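Long-range contact in COG0546: Predicted phosphatases (Streptococcus pneumoniae, PDB 2AH5), which is of unknown function but, as a predicted phosphatase of the haloacid dehalogenase-like family, probably hydrolyses phosphate esters: residues A[176-181]-A[197-202]. Residues are numbered along the deposited sequence; the frame is centred on the assembly and turned at random.
Sequences QKLAIT and YIAHKP
A179 sits between Y197 and A199 and ties strand 176-180 to the parallel strand 197-199: its N donates to Y197 O at 3.0 Å, and its O accepts from A199 N at 2.9 Å. T181 N then reaches A199 O at 3.0 Å, just past the end of the first strand. The tight part is the group of L178, Y197 and A199, packed against helix 204-208. There L178 and Y197 run side by side in the same direction; both have CG anti to the backbone N (chi1 -165° and -172°), and L178 CD1 comes obliquely to the Y197 ring, 3.8 Å from CD2. V205 closes over L178 and A199, while Y197 OH is anchored by E204 O. The other side, that of A179 and I198, is covered by helix 187-191; A179 is buried, whereas I198 and T181 are partly exposed. I198 CD1 packs against A179 CB at 4.0 Å and meets T181 CG2 at 3.8 Å, its chain crossing that of T181 at about a right angle. Beyond it the imidazole of H200 leads away from T181 toward solvent, while H200 CA and CB both stay 3.1 Å from T181 OG1. Strand 176-180, helix 187-191 and edge strand 197-199 form a beta-alpha-beta unit at one border of the parallel sheet, with strand order 3-2-1-4-5-6, of the Rossmann-like HAD core.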
ATOM      1  N   GLN A 176       7.378  14.358  -1.565  1.00 14.88           N
ATOM      2  CA  GLN A 176       8.541  13.571  -1.948  1.00 14.59           C
ATOM      3  C   GLN A 176       8.159  12.074  -1.983  1.00 14.25           C
ATOM      4  O   GLN A 176       7.124  11.674  -1.447  1.00 13.20           O
ATOM      5  CB  GLN A 176       9.681  13.803  -0.982  1.00 14.70           C
ATOM      6  CG  GLN A 176      10.421  15.152  -1.168  1.00 18.50           C
ATOM      7  CD  GLN A 176      11.606  15.248  -0.260  1.00 22.33           C
ATOM      8  OE1 GLN A 176      12.380  14.294  -0.138  1.00 23.91           O
ATOM      9  NE2 GLN A 176      11.752  16.387   0.415  1.00 23.04           N
ATOM     10  N   LYS A 177       8.997  11.269  -2.633  1.00 14.16           N
ATOM     11  CA  LYS A 177       8.736   9.830  -2.819  1.00 14.40           C
ATOM     12  C   LYS A 177       9.984   9.046  -2.471  1.00 14.42           C
ATOM     13  O   LYS A 177      11.088   9.347  -2.963  1.00 13.46           O
ATOM     14  CB  LYS A 177       8.235   9.501  -4.246  1.00 15.32           C
ATOM     15  CG  LYS A 177       8.654  10.512  -5.329  1.00 15.41           C
ATOM     16  CD  LYS A 177       8.322  10.023  -6.741  1.00 16.12           C
ATOM     17  CE  LYS A 177       8.231  11.160  -7.749  1.00 19.24           C
ATOM     18  NZ  LYS A 177       9.561  11.819  -8.028  1.00 19.85           N
ATOM     19  N   LEU A 178       9.791   8.065  -1.592  1.00 12.52           N
ATOM     20  CA  LEU A 178      10.845   7.164  -1.173  1.00 12.42           C
ATOM     21  C   LEU A 178      10.452   5.745  -1.592  1.00 12.08           C
ATOM     22  O   LEU A 178       9.482   5.164  -1.049  1.00 11.59           O
ATOM     23  CB  LEU A 178      11.036   7.243   0.341  1.00 11.71           C
ATOM     24  CG  LEU A 178      12.332   6.626   0.916  1.00 11.77           C
ATOM     25  CD1 LEU A 178      12.617   7.228   2.276  1.00 12.60           C
ATOM     26  CD2 LEU A 178      12.320   5.105   0.979  1.00 10.92           C
ATOM     27  N   ALA A 179      11.178   5.203  -2.571  1.00 11.88           N
ATOM     28  CA  ALA A 179      10.855   3.879  -3.120  1.00 12.05           C
ATOM     29  C   ALA A 179      11.438   2.776  -2.245  1.00 12.65           C
ATOM     30  O   ALA A 179      12.589   2.859  -1.829  1.00 14.05           O
ATOM     31  CB  ALA A 179      11.394   3.722  -4.571  1.00 12.85           C
ATOM     32  N   ILE A 180      10.656   1.727  -2.012  1.00 12.27           N
ATOM     33  CA  ILE A 180      11.171   0.559  -1.293  1.00 12.38           C
ATOM     34  C   ILE A 180      11.034  -0.676  -2.164  1.00 13.04           C
ATOM     35  O   ILE A 180      10.078  -0.792  -2.945  1.00 12.62           O
ATOM     36  CB  ILE A 180      10.528   0.379   0.111  1.00 11.63           C
ATOM     37  CG1 ILE A 180       9.053  -0.103   0.029  1.00 13.93           C
ATOM     38  CG2 ILE A 180      10.772   1.673   0.959  1.00 11.87           C
ATOM     39  CD1 ILE A 180       8.900  -1.656  -0.020  1.00 16.41           C
ATOM     40  N   THR A 181      12.002  -1.586  -2.058  1.00 14.10           N
ATOM     41  CA  THR A 181      12.085  -2.692  -3.012  1.00 16.51           C
ATOM     42  C   THR A 181      11.946  -4.071  -2.365  1.00 17.02           C
ATOM     43  O   THR A 181      12.136  -5.087  -3.049  1.00 18.02           O
ATOM     44  CB  THR A 181      13.411  -2.639  -3.815  1.00 15.44           C
ATOM     45  OG1 THR A 181      14.501  -2.809  -2.908  1.00 16.24           O
ATOM     46  CG2 THR A 181      13.581  -1.293  -4.525  1.00 17.74           C
ATOM     47  N   TYR A 197      14.741   8.978  -2.688  1.00 14.00           N
ATOM     48  CA  TYR A 197      15.595   8.065  -1.936  1.00 13.81           C
ATOM     49  C   TYR A 197      15.051   6.666  -2.197  1.00 14.28           C
ATOM     50  O   TYR A 197      13.873   6.499  -2.554  1.00 13.32           O
ATOM     51  CB  TYR A 197      15.529   8.398  -0.452  1.00 15.18           C
ATOM     52  CG  TYR A 197      16.526   7.649   0.405  1.00 15.06           C
ATOM     53  CD1 TYR A 197      17.834   8.145   0.611  1.00 19.55           C
ATOM     54  CD2 TYR A 197      16.156   6.468   1.041  1.00 18.93           C
ATOM     55  CE1 TYR A 197      18.746   7.457   1.425  1.00 18.05           C
ATOM     56  CE2 TYR A 197      17.054   5.772   1.849  1.00 20.40           C
ATOM     57  CZ  TYR A 197      18.329   6.269   2.031  1.00 17.54           C
ATOM     58  OH  TYR A 197      19.179   5.535   2.824  1.00 22.78           O
ATOM     59  N   ILE A 198      15.909   5.656  -2.042  1.00 13.56           N
ATOM     60  CA  ILE A 198      15.480   4.275  -2.293  1.00 14.33           C
ATOM     61  C   ILE A 198      16.047   3.356  -1.215  1.00 13.99           C
ATOM     62  O   ILE A 198      17.136   3.605  -0.710  1.00 14.06           O
ATOM     63  CB  ILE A 198      15.853   3.781  -3.735  1.00 13.89           C
ATOM     64  CG1 ILE A 198      15.246   2.398  -4.028  1.00 16.59           C
ATOM     65  CG2 ILE A 198      17.336   3.793  -3.946  1.00 16.66           C
ATOM     66  CD1 ILE A 198      14.940   2.155  -5.545  1.00 16.11           C
ATOM     67  N   ALA A 199      15.303   2.315  -0.850  1.00 13.57           N
ATOM     68  CA  ALA A 199      15.748   1.382   0.188  1.00 14.64           C
ATOM     69  C   ALA A 199      15.354  -0.032  -0.147  1.00 14.30           C
ATOM     70  O   ALA A 199      14.195  -0.300  -0.450  1.00 14.61           O
ATOM     71  CB  ALA A 199      15.163   1.743   1.560  1.00 14.00           C
ATOM     72  N   HIS A 200      16.297  -0.954  -0.010  1.00 15.43           N
ATOM     73  CA  HIS A 200      15.946  -2.371  -0.151  1.00 16.52           C
ATOM     74  C   HIS A 200      15.692  -3.081   1.192  1.00 16.52           C
ATOM     75  O   HIS A 200      15.243  -4.232   1.214  1.00 15.58           O
ATOM     76  CB  HIS A 200      16.958  -3.142  -1.038  1.00 17.39           C
ATOM     77  CG  HIS A 200      18.290  -3.390  -0.401  1.00 20.18           C
ATOM     78  ND1 HIS A 200      19.237  -2.402  -0.239  1.00 23.19           N
ATOM     79  CD2 HIS A 200      18.852  -4.528   0.068  1.00 22.44           C
ATOM     80  CE1 HIS A 200      20.317  -2.915   0.328  1.00 23.72           C
ATOM     81  NE2 HIS A 200      20.103  -4.202   0.536  1.00 24.57           N
ATOM     82  N   LYS A 201      15.992  -2.386   2.291  1.00 16.50           N
ATOM     83  CA  LYS A 201      15.800  -2.888   3.635  1.00 17.22           C
ATOM     84  C   LYS A 201      15.221  -1.783   4.513  1.00 15.97           C
ATOM     85  O   LYS A 201      15.636  -0.624   4.391  1.00 15.52           O
ATOM     86  CB  LYS A 201      17.135  -3.309   4.265  1.00 17.94           C
ATOM     87  CG  LYS A 201      17.733  -4.606   3.751  1.00 22.18           C
ATOM     88  CD  LYS A 201      19.101  -4.750   4.404  1.00 27.82           C
ATOM     89  CE  LYS A 201      19.432  -6.201   4.762  1.00 32.98           C
ATOM     90  NZ  LYS A 201      20.773  -6.289   5.434  1.00 34.21           N
ATOM     91  N   PRO A 202      14.297  -2.131   5.420  1.00 16.24           N
ATOM     92  CA  PRO A 202      13.664  -1.096   6.247  1.00 16.24           C
ATOM     93  C   PRO A 202      14.616  -0.127   6.931  1.00 16.74           C
ATOM     94  O   PRO A 202      14.356   1.067   6.882  1.00 16.39           O
ATOM     95  CB  PRO A 202      12.856  -1.909   7.265  1.00 16.48           C
ATOM     96  CG  PRO A 202      12.449  -3.128   6.443  1.00 15.96           C
ATOM     97  CD  PRO A 202      13.729  -3.462   5.718  1.00 16.23           C
TER